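Local atomic coordinates of hypothetical protein SA2161 (Staphylococcus aureus, PDB entry 1Y7R), a protein that is of unknown function but, as a member of the GNAT family, probably transfers an acetyl group from acetyl-CoA to an unidentified acceptor. Residues A21-K26 with I66-V71; L39-L44 with M53-G58; Y80-M85 with V115-M120. The protein carries 4 engineered substitutions. All blocks are in the same frame, centred on the assembly; numbering follows the deposited sequence. Where two conformers were deposited one is given.

Contact 1 (A21-K26 with I66-V71)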
loop_
_atom_site.group_PDB
_atom_site.type_symbol
_atom_site.label_atom_id
_atom_site.label_comp_id
_atom_site.label_asym_id
_atom_site.label_seq_id
_atom_site.Cartn_x
_atom_site.Cartn_y
_atom_site.Cartn_z
ATOM N N ALA A 21 4.596 3.691 -20.438
ATOM C CA ALA A 21 3.909 2.441 -20.104
ATOM C C ALA A 21 2.386 2.579 -20.200
ATOM O O ALA A 21 1.672 1.605 -19.963
ATOM C CB ALA A 21 4.305 1.975 -18.699
ATOM N N GLY A 22 1.889 3.762 -20.567
ATOM C CA GLY A 22 0.450 3.987 -20.712
ATOM C C GLY A 22 -0.231 4.205 -19.377
ATOM O O GLY A 22 -1.425 3.935 -19.237
HETATM N N MSE A 23 0.527 4.680 -18.383
HETATM C CA MSE A 23 -0.049 4.948 -17.057
HETATM C C MSE A 23 -0.222 6.428 -16.832
HETATM O O MSE A 23 0.383 7.232 -17.533
HETATM C CB MSE A 23 0.828 4.369 -15.962
HETATM C CG MSE A 23 0.942 2.861 -16.071
HETATM SE SE MSE A 23 2.447 2.154 -15.060
HETATM C CE MSE A 23 1.986 2.687 -13.281
ATOM N N SER A 24 -1.029 6.785 -15.832
ATOM C CA SER A 24 -1.251 8.201 -15.561
ATOM C C SER A 24 0.050 8.866 -15.121
ATOM O O SER A 24 0.884 8.232 -14.453
ATOM C CB SER A 24 -2.325 8.400 -14.505
ATOM O OG SER A 24 -1.911 7.814 -13.292
ATOM N N PRO A 25 0.240 10.141 -15.496
ATOM C CA PRO A 25 1.522 10.749 -15.132
ATOM C C PRO A 25 1.632 11.102 -13.651
ATOM O O PRO A 25 0.598 11.275 -12.947
ATOM C CB PRO A 25 1.553 12.045 -15.978
ATOM C CG PRO A 25 0.110 12.383 -16.162
ATOM C CD PRO A 25 -0.598 11.054 -16.294
ATOM N N LYS A 26 2.872 11.172 -13.175
ATOM C CA LYS A 26 3.156 11.770 -11.874
ATOM C C LYS A 26 3.904 13.058 -12.136
ATOM O O LYS A 26 4.732 13.121 -13.040
ATOM C CB LYS A 26 4.044 10.881 -10.999
ATOM C CG LYS A 26 3.427 9.626 -10.486
ATOM C CD LYS A 26 2.225 9.824 -9.578
ATOM C CE LYS A 26 1.699 8.453 -9.207
ATOM N NZ LYS A 26 0.487 8.444 -8.338
ATOM N N ILE A 66 2.756 -3.512 -3.600
ATOM C CA ILE A 66 3.544 -3.428 -4.820
ATOM C C ILE A 66 2.890 -2.360 -5.684
ATOM O O ILE A 66 1.656 -2.387 -5.889
ATOM C CB ILE A 66 3.564 -4.781 -5.551
ATOM C CG1 ILE A 66 4.214 -5.824 -4.639
ATOM C CG2 ILE A 66 4.283 -4.680 -6.899
ATOM C CD1 ILE A 66 4.069 -7.231 -5.129
ATOM N N VAL A 67 3.712 -1.425 -6.163
ATOM C CA VAL A 67 3.221 -0.243 -6.879
ATOM C C VAL A 67 4.127 0.054 -8.067
ATOM O O VAL A 67 5.246 -0.441 -8.103
ATOM C CB VAL A 67 3.129 1.021 -5.955
ATOM C CG1 VAL A 67 2.128 0.806 -4.801
ATOM C CG2 VAL A 67 4.539 1.490 -5.418
ATOM N N ASP A 68 3.644 0.843 -9.028
ATOM C CA ASP A 68 4.491 1.342 -10.127
ATOM C C ASP A 68 5.119 0.236 -10.951
ATOM O O ASP A 68 6.292 0.335 -11.349
ATOM C CB ASP A 68 5.587 2.265 -9.575
ATOM C CG ASP A 68 5.062 3.639 -9.248
ATOM O OD1 ASP A 68 4.127 4.083 -9.939
ATOM O OD2 ASP A 68 5.539 4.276 -8.306
ATOM N N ILE A 69 4.356 -0.830 -11.237
ATOM C CA ILE A 69 4.854 -1.854 -12.172
ATOM C C ILE A 69 4.671 -1.291 -13.575
ATOM O O ILE A 69 3.555 -1.290 -14.121
ATOM C CB ILE A 69 4.108 -3.196 -12.001
ATOM C CG1 ILE A 69 4.231 -3.652 -10.540
ATOM C CG2 ILE A 69 4.673 -4.282 -12.969
ATOM C CD1 ILE A 69 5.608 -3.954 -10.100
ATOM N N ALA A 70 5.767 -0.813 -14.159
ATOM C CA ALA A 70 5.683 -0.055 -15.401
ATOM C C ALA A 70 6.683 -0.640 -16.368
ATOM O O ALA A 70 7.883 -0.659 -16.070
ATOM C CB ALA A 70 6.038 1.399 -15.143
ATOM N N VAL A 71 6.208 -1.078 -17.527
ATOM C CA VAL A 71 7.100 -1.567 -18.588
ATOM C C VAL A 71 6.727 -0.770 -19.842
ATOM O O VAL A 71 5.543 -0.646 -20.149
ATOM C CB VAL A 71 6.887 -3.108 -18.816
ATOM C CG1 VAL A 71 7.586 -3.595 -20.088
ATOM C CG2 VAL A 71 7.291 -3.931 -17.533
#
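In this GNAT fold the loop that leaves helix 11-20 packs on strand 63-71, with A21 and M23 meeting A70, V71 and the backbone of I69. A21 is the nearest point: its CA lies 5.3 Å from the CA of V71. The methyl CB of A21 presses on the carbonyl oxygen V71 O at 3.2 Å, and the CA of A21 adds a bent C-H···O contact to the same oxygen. A21 CB also touches A70 CB at 4.0 Å. Two alanines suit this place because the backbones come so close that a methyl from each side is enough to make contact.

The end of helix 11-20 is closed by a Schellman motif at G22, whose positive phi (79°) glycine adopts without strain. M23 is a selenomethionine with CG beside its backbone N and a bend at chi3 (61°), which carries the selenium alongside the strand. M23 SE rests on A70 CB at 3.7 Å and approaches I69 O at an equal distance, while CE ends 4.2 Å from D68 OD1. A long, flexible, polarisable chain suits a place where it meets both a methyl and a backbone oxygen.

D68 (phi 59°) sits in a beta bulge of the strand, consistent with the bulge common in this strand of GNAT proteins. Its carboxylate forms a salt bridge with R18 and accepts a hydrogen bond from Y14, both from helix 11-20. L17 of that helix lies on A70, whereas I69 and V71 look the other way, onto I88 and I84 of helix 80-95.

Contact 2 (L39-L44 with M53-G58)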
loop_
_atom_site.group_PDB
_atom_site.type_symbol
_atom_site.label_atom_id
_atom_site.label_comp_id
_atom_site.label_asym_id
_atom_site.label_seq_id
_atom_site.Cartn_x
_atom_site.Cartn_y
_atom_site.Cartn_z
ATOM N N LEU A 39 10.556 0.964 -0.082
ATOM C CA LEU A 39 11.408 -0.035 0.578
ATOM C C LEU A 39 12.361 -0.711 -0.420
ATOM O O LEU A 39 13.499 -1.076 -0.065
ATOM C CB LEU A 39 10.560 -1.098 1.239
ATOM C CG LEU A 39 9.784 -0.623 2.456
ATOM C CD1 LEU A 39 8.852 -1.753 2.924
ATOM C CD2 LEU A 39 10.730 -0.143 3.567
ATOM N N PHE A 40 11.888 -0.883 -1.655
ATOM C CA PHE A 40 12.647 -1.602 -2.663
ATOM C C PHE A 40 12.222 -1.119 -4.038
ATOM O O PHE A 40 11.031 -0.890 -4.284
ATOM C CB PHE A 40 12.349 -3.103 -2.517
ATOM C CG PHE A 40 12.952 -3.969 -3.588
ATOM C CD1 PHE A 40 14.285 -4.387 -3.488
ATOM C CD2 PHE A 40 12.168 -4.398 -4.677
ATOM C CE1 PHE A 40 14.855 -5.229 -4.475
ATOM C CE2 PHE A 40 12.740 -5.235 -5.669
ATOM C CZ PHE A 40 14.092 -5.651 -5.548
ATOM N N THR A 41 13.202 -0.969 -4.934
ATOM C CA THR A 41 12.942 -0.545 -6.314
ATOM C C THR A 41 13.791 -1.382 -7.235
ATOM O O THR A 41 14.994 -1.515 -6.997
ATOM C CB THR A 41 13.306 0.954 -6.545
ATOM O OG1 THR A 41 12.589 1.784 -5.612
ATOM C CG2 THR A 41 12.915 1.397 -7.950
ATOM N N VAL A 42 13.187 -1.938 -8.280
ATOM C CA VAL A 42 13.957 -2.643 -9.330
ATOM C C VAL A 42 13.758 -1.908 -10.639
ATOM O O VAL A 42 12.654 -1.471 -10.954
ATOM C CB VAL A 42 13.406 -4.128 -9.621
ATOM C CG1 VAL A 42 11.890 -4.227 -9.817
ATOM C CG2 VAL A 42 14.197 -4.826 -10.782
ATOM N N THR A 43 14.842 -1.755 -11.388
ATOM C CA THR A 43 14.829 -1.094 -12.690
ATOM C C THR A 43 15.575 -1.959 -13.703
ATOM O O THR A 43 16.555 -2.644 -13.362
ATOM C CB THR A 43 15.448 0.332 -12.649
ATOM O OG1 THR A 43 16.621 0.324 -11.819
ATOM C CG2 THR A 43 14.398 1.362 -12.078
ATOM N N LEU A 44 15.051 -1.965 -14.926
ATOM C CA LEU A 44 15.606 -2.725 -16.048
ATOM C C LEU A 44 16.024 -1.756 -17.129
ATOM O O LEU A 44 15.257 -0.860 -17.513
ATOM C CB LEU A 44 14.550 -3.648 -16.642
ATOM C CG LEU A 44 13.883 -4.636 -15.677
ATOM C CD1 LEU A 44 12.865 -5.437 -16.477
ATOM C CD2 LEU A 44 14.826 -5.578 -15.001
HETATM N N MSE A 53 10.274 -0.968 -14.475
HETATM C CA MSE A 53 10.500 -0.759 -13.045
HETATM C C MSE A 53 9.368 -1.381 -12.240
HETATM O O MSE A 53 8.288 -1.664 -12.744
HETATM C CB MSE A 53 10.583 0.729 -12.706
HETATM C CG MSE A 53 9.248 1.374 -12.636
HETATM SE SE MSE A 53 9.521 3.253 -12.225
HETATM C CE MSE A 53 10.785 3.115 -10.949
ATOM N N GLY A 54 9.641 -1.581 -10.974
ATOM C CA GLY A 54 8.599 -1.900 -9.977
ATOM C C GLY A 54 9.065 -1.411 -8.613
ATOM O O GLY A 54 10.278 -1.286 -8.360
ATOM N N ARG A 55 8.113 -1.103 -7.730
ATOM C CA ARG A 55 8.469 -0.549 -6.418
ATOM C C ARG A 55 7.632 -1.238 -5.343
ATOM O O ARG A 55 6.572 -1.803 -5.642
ATOM C CB ARG A 55 8.249 0.986 -6.389
ATOM C CG ARG A 55 9.022 1.722 -7.495
ATOM C CD ARG A 55 8.660 3.177 -7.634
ATOM N NE ARG A 55 9.100 3.979 -6.479
ATOM C CZ ARG A 55 8.335 4.807 -5.763
ATOM N NH1 ARG A 55 7.047 5.006 -6.053
ATOM N NH2 ARG A 55 8.910 5.475 -4.761
ATOM N N VAL A 56 8.141 -1.225 -4.118
ATOM C CA VAL A 56 7.438 -1.765 -2.944
ATOM C C VAL A 56 7.438 -0.713 -1.813
ATOM O O VAL A 56 8.483 -0.118 -1.476
ATOM C CB VAL A 56 8.096 -3.061 -2.450
ATOM C CG1 VAL A 56 7.409 -3.590 -1.158
ATOM C CG2 VAL A 56 8.106 -4.122 -3.547
ATOM N N ILE A 57 6.255 -0.502 -1.232
ATOM C CA ILE A 57 6.078 0.257 -0.005
ATOM C C ILE A 57 5.596 -0.726 1.078
ATOM O O ILE A 57 5.116 -1.826 0.767
ATOM C CB ILE A 57 5.098 1.451 -0.171
ATOM C CG1 ILE A 57 3.724 0.993 -0.713
ATOM C CG2 ILE A 57 5.724 2.543 -1.077
ATOM C CD1 ILE A 57 2.590 1.993 -0.472
ATOM N N GLY A 58 5.707 -0.336 2.333
ATOM C CA GLY A 58 5.259 -1.266 3.378
ATOM C C GLY A 58 5.781 -0.881 4.746
ATOM O O GLY A 58 6.392 0.186 4.906
HETATM O O HOH W 1 11.761 4.269 -5.889
#
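F40 and V56 form a hydrogen-bonded pair at one end of the antiparallel ladder between strands 40-46 and 49-58; the axes of 40-44 and 53-58 approach to 4.8 Å, and their directions differ by 176°. V56 N donates to F40 O at 2.9 Å. Two further bonds join V42 and G54, one in each direction, and that from V42 N to G54 O (3.0 Å) is nearly straight at 165°. With no side chain on the face bearing V42, G54 lets V42 CG1, in one of its two conformers, lie over its backbone, 3.7 Å from G54 N. Beyond F40 the register slips: L39 and F40 both face V56, a classic beta bulge, and their N-H groups give only weak bonds to V56 O. The bulge turns L39 over the strand end, where its CD1 reaches G58 N at 3.5 Å; G58 suits this near-extended backbone, having no CB to crowd the carbonyl oxygen of I57 or L39 CD1.

On the face bearing T41, T43, M53 and R55, neighbouring side chains lie side by side. T41 CG2 rests on the aliphatic part of R55, 3.9 Å from CG, and T43 CG2 lies along M53, a selenomethionine. T41 OG1 sits beside its backbone N (chi1 -56°), placing the hydroxyl at the guanidinium edge. There a water bridges the two, 2.6 Å from T41 OG1 and 2.7 Å from R55 NE, whose proton it accepts. Salt bridges hold NH1 to D68 and NH2 to D59 of the second subunit, which should fix the group's rotation.

On the other face the F40 ring stacks on Y91 of helix 80-95, while V56 packs on I88. Strand 63-71 flanks strand 49-58, and helix 11-20 covers M53 through Y14 and L17.

Contact 3 (Y80-M85 with V115-M120); sequences YGSLIM and VKFGFM. Engineered in segment 115-120: V115 (natural residue Ala). With PO4 (phosphate ion), chain C; PO4 (phosphate ion), chain D.
M85, a selenomethionine, lays its CB over one face of the F117 ring, 3.6 Å from the centroid and 17° off the normal, a CH-pi contact displaced toward the ring's rim. Bends at chi2 and chi3 (-60° and -68°) fold the rest of the M85 chain back, so that CE reaches F119 CE2 at 3.7 Å. One flexible side chain thus serves two phenylalanines. F117 CZ also lies 3.6 Å from S82 O. A type I turn from V115, an engineered residue (alanine in nature), to G118 presents F117, and F119 follows it; G118 has a positive phi easy for glycine.

S82 holds one phosphate (chain C) through its N and, at 2.8 Å from O2, through its OG; K116 CD passes 3.8 Å from that OG. G81 N donates to O2 of a second phosphate (chain D) at 3.2 Å, an approach allowed by the absence of a side chain on G81. The ions, probably from the crystallisation liquor, lie at the amino end of helix 80-95, consistent with the coenzyme A pyrophosphate site of GNAT proteins. M85 packs further on L113 and Y114 of helix 110-115 and on I66 of strand 63-71.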
loop_
_atom_site.group_PDB
_atom_site.type_symbol
_atom_site.label_atom_id
_atom_site.label_comp_id
_atom_site.label_asym_id
_atom_site.label_seq_id
_atom_site.Cartn_x
_atom_site.Cartn_y
_atom_site.Cartn_z
ATOM N N TYR A 80 9.199 -8.948 -19.443
ATOM C CA TYR A 80 9.849 -7.962 -18.571
ATOM C C TYR A 80 9.057 -7.649 -17.292
ATOM O O TYR A 80 9.662 -7.441 -16.235
ATOM C CB TYR A 80 10.240 -6.702 -19.342
ATOM C CG TYR A 80 11.375 -7.011 -20.293
ATOM C CD1 TYR A 80 12.606 -7.475 -19.813
ATOM C CD2 TYR A 80 11.187 -6.926 -21.655
ATOM C CE1 TYR A 80 13.649 -7.787 -20.685
ATOM C CE2 TYR A 80 12.222 -7.236 -22.544
ATOM C CZ TYR A 80 13.446 -7.658 -22.042
ATOM O OH TYR A 80 14.470 -7.983 -22.913
ATOM N N GLY A 81 7.724 -7.649 -17.388
ATOM C CA GLY A 81 6.878 -7.508 -16.177
ATOM C C GLY A 81 7.193 -8.669 -15.230
ATOM O O GLY A 81 7.303 -8.493 -14.001
ATOM N N SER A 82 7.359 -9.868 -15.788
ATOM C CA SER A 82 7.644 -11.040 -14.971
ATOM C C SER A 82 9.014 -10.904 -14.336
ATOM O O SER A 82 9.180 -11.240 -13.174
ATOM C CB SER A 82 7.592 -12.336 -15.790
ATOM O OG SER A 82 6.258 -12.846 -15.831
ATOM N N LEU A 83 9.984 -10.383 -15.088
ATOM C CA LEU A 83 11.326 -10.158 -14.533
ATOM C C LEU A 83 11.308 -9.206 -13.312
ATOM O O LEU A 83 11.883 -9.504 -12.246
ATOM C CB LEU A 83 12.267 -9.665 -15.650
ATOM C CG LEU A 83 13.749 -9.573 -15.204
ATOM C CD1 LEU A 83 14.317 -10.890 -14.677
ATOM C CD2 LEU A 83 14.550 -9.133 -16.375
ATOM N N ILE A 84 10.600 -8.091 -13.466
ATOM C CA ILE A 84 10.358 -7.148 -12.363
ATOM C C ILE A 84 9.743 -7.865 -11.144
ATOM O O ILE A 84 10.245 -7.772 -10.015
ATOM C CB ILE A 84 9.491 -5.988 -12.865
ATOM C CG1 ILE A 84 10.348 -5.093 -13.774
ATOM C CG2 ILE A 84 8.907 -5.179 -11.690
ATOM C CD1 ILE A 84 9.558 -4.184 -14.714
HETATM N N MSE A 85 8.691 -8.626 -11.393
HETATM C CA MSE A 85 7.989 -9.312 -10.304
HETATM C C MSE A 85 8.884 -10.347 -9.635
HETATM O O MSE A 85 8.816 -10.489 -8.428
HETATM C CB MSE A 85 6.695 -9.959 -10.809
HETATM C CG MSE A 85 5.547 -9.011 -11.066
HETATM SE SE MSE A 85 5.025 -8.011 -9.412
HETATM C CE MSE A 85 4.293 -9.516 -8.391
ATOM N N VAL A 115 -1.211 -13.025 -11.358
ATOM C CA VAL A 115 -1.679 -14.393 -11.095
ATOM C C VAL A 115 -0.511 -15.402 -11.149
ATOM O O VAL A 115 -0.493 -16.395 -10.406
ATOM C CB VAL A 115 -2.825 -14.797 -12.094
ATOM C CG1 VAL A 115 -3.236 -16.239 -11.868
ATOM C CG2 VAL A 115 -4.020 -13.898 -11.890
ATOM N N LYS A 116 0.451 -15.154 -12.040
ATOM C CA LYS A 116 1.661 -15.989 -12.163
ATOM C C LYS A 116 2.477 -16.100 -10.873
ATOM O O LYS A 116 3.239 -17.050 -10.696
ATOM C CB LYS A 116 2.597 -15.422 -13.246
ATOM C CG LYS A 116 2.021 -15.447 -14.631
ATOM C CD LYS A 116 3.035 -14.843 -15.648
ATOM C CE LYS A 116 2.408 -14.759 -17.029
ATOM N NZ LYS A 116 1.857 -16.121 -17.363
ATOM N N PHE A 117 2.319 -15.110 -9.993
ATOM C CA PHE A 117 3.101 -14.987 -8.756
ATOM C C PHE A 117 2.279 -15.310 -7.520
ATOM O O PHE A 117 2.748 -15.140 -6.404
ATOM C CB PHE A 117 3.736 -13.597 -8.706
ATOM C CG PHE A 117 4.754 -13.427 -9.782
ATOM C CD1 PHE A 117 4.382 -12.930 -11.039
ATOM C CD2 PHE A 117 6.034 -13.901 -9.595
ATOM C CE1 PHE A 117 5.299 -12.870 -12.072
ATOM C CE2 PHE A 117 6.984 -13.827 -10.622
ATOM C CZ PHE A 117 6.607 -13.309 -11.860
ATOM N N GLY A 118 1.059 -15.803 -7.747
ATOM C CA GLY A 118 0.233 -16.351 -6.672
ATOM C C GLY A 118 -0.820 -15.393 -6.156
ATOM O O GLY A 118 -1.586 -15.752 -5.263
ATOM N N PHE A 119 -0.875 -14.192 -6.727
ATOM C CA PHE A 119 -1.887 -13.193 -6.313
ATOM C C PHE A 119 -3.296 -13.639 -6.691
ATOM O O PHE A 119 -3.503 -14.261 -7.731
ATOM C CB PHE A 119 -1.565 -11.821 -6.917
ATOM C CG PHE A 119 -0.421 -11.165 -6.241
ATOM C CD1 PHE A 119 -0.641 -10.328 -5.149
ATOM C CD2 PHE A 119 0.894 -11.442 -6.623
ATOM C CE1 PHE A 119 0.443 -9.735 -4.472
ATOM C CE2 PHE A 119 1.967 -10.869 -5.924
ATOM C CZ PHE A 119 1.734 -10.026 -4.844
HETATM N N MSE A 120 -4.250 -13.342 -5.816
HETATM C CA MSE A 120 -5.642 -13.637 -6.101
HETATM C C MSE A 120 -6.500 -12.405 -5.808
HETATM O O MSE A 120 -6.085 -11.507 -5.063
HETATM C CB MSE A 120 -6.092 -14.803 -5.251
HETATM C CG MSE A 120 -5.766 -14.571 -3.816
HETATM SE SE MSE A 120 -6.782 -15.668 -2.737
HETATM C CE MSE A 120 -5.710 -17.358 -2.860
HETATM P P PO4 C . 4.942 -11.141 -18.960
HETATM O O1 PO4 C . 3.674 -10.473 -18.449
HETATM O O2 PO4 C . 5.134 -12.509 -18.357
HETATM O O3 PO4 C . 6.076 -10.222 -18.546
HETATM O O4 PO4 C . 5.006 -11.229 -20.470
HETATM P P PO4 D . 4.282 -7.176 -19.215
HETATM O O1 PO4 D . 3.371 -8.108 -18.448
HETATM O O2 PO4 D . 5.530 -7.903 -19.637
HETATM O O3 PO4 D . 4.696 -6.062 -18.267
HETATM O O4 PO4 D . 3.611 -6.663 -20.467
#

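How the contacts relate
Contact 2 lies centrally in the sheet, its centre about 12 Å from that of contact 1 and about 13 Å from that of contact 3; the centres of the latter two are about 15 Å apart. Along the chain, contact 2 falls between the two segments of contact 1, and contact 3 follows both. Strands 49-58 and 63-71 are neighbours in the sheet and tie contacts 1 and 2 together through backbone bonding of M53 with A70. I84 of helix 80-95 packs on V71 and I69 as well as on G54 and L44, joining contact 3 to both, so the phosphate-binding end of helix 80-95 packs directly against the sheet. Every contact also touches the second subunit.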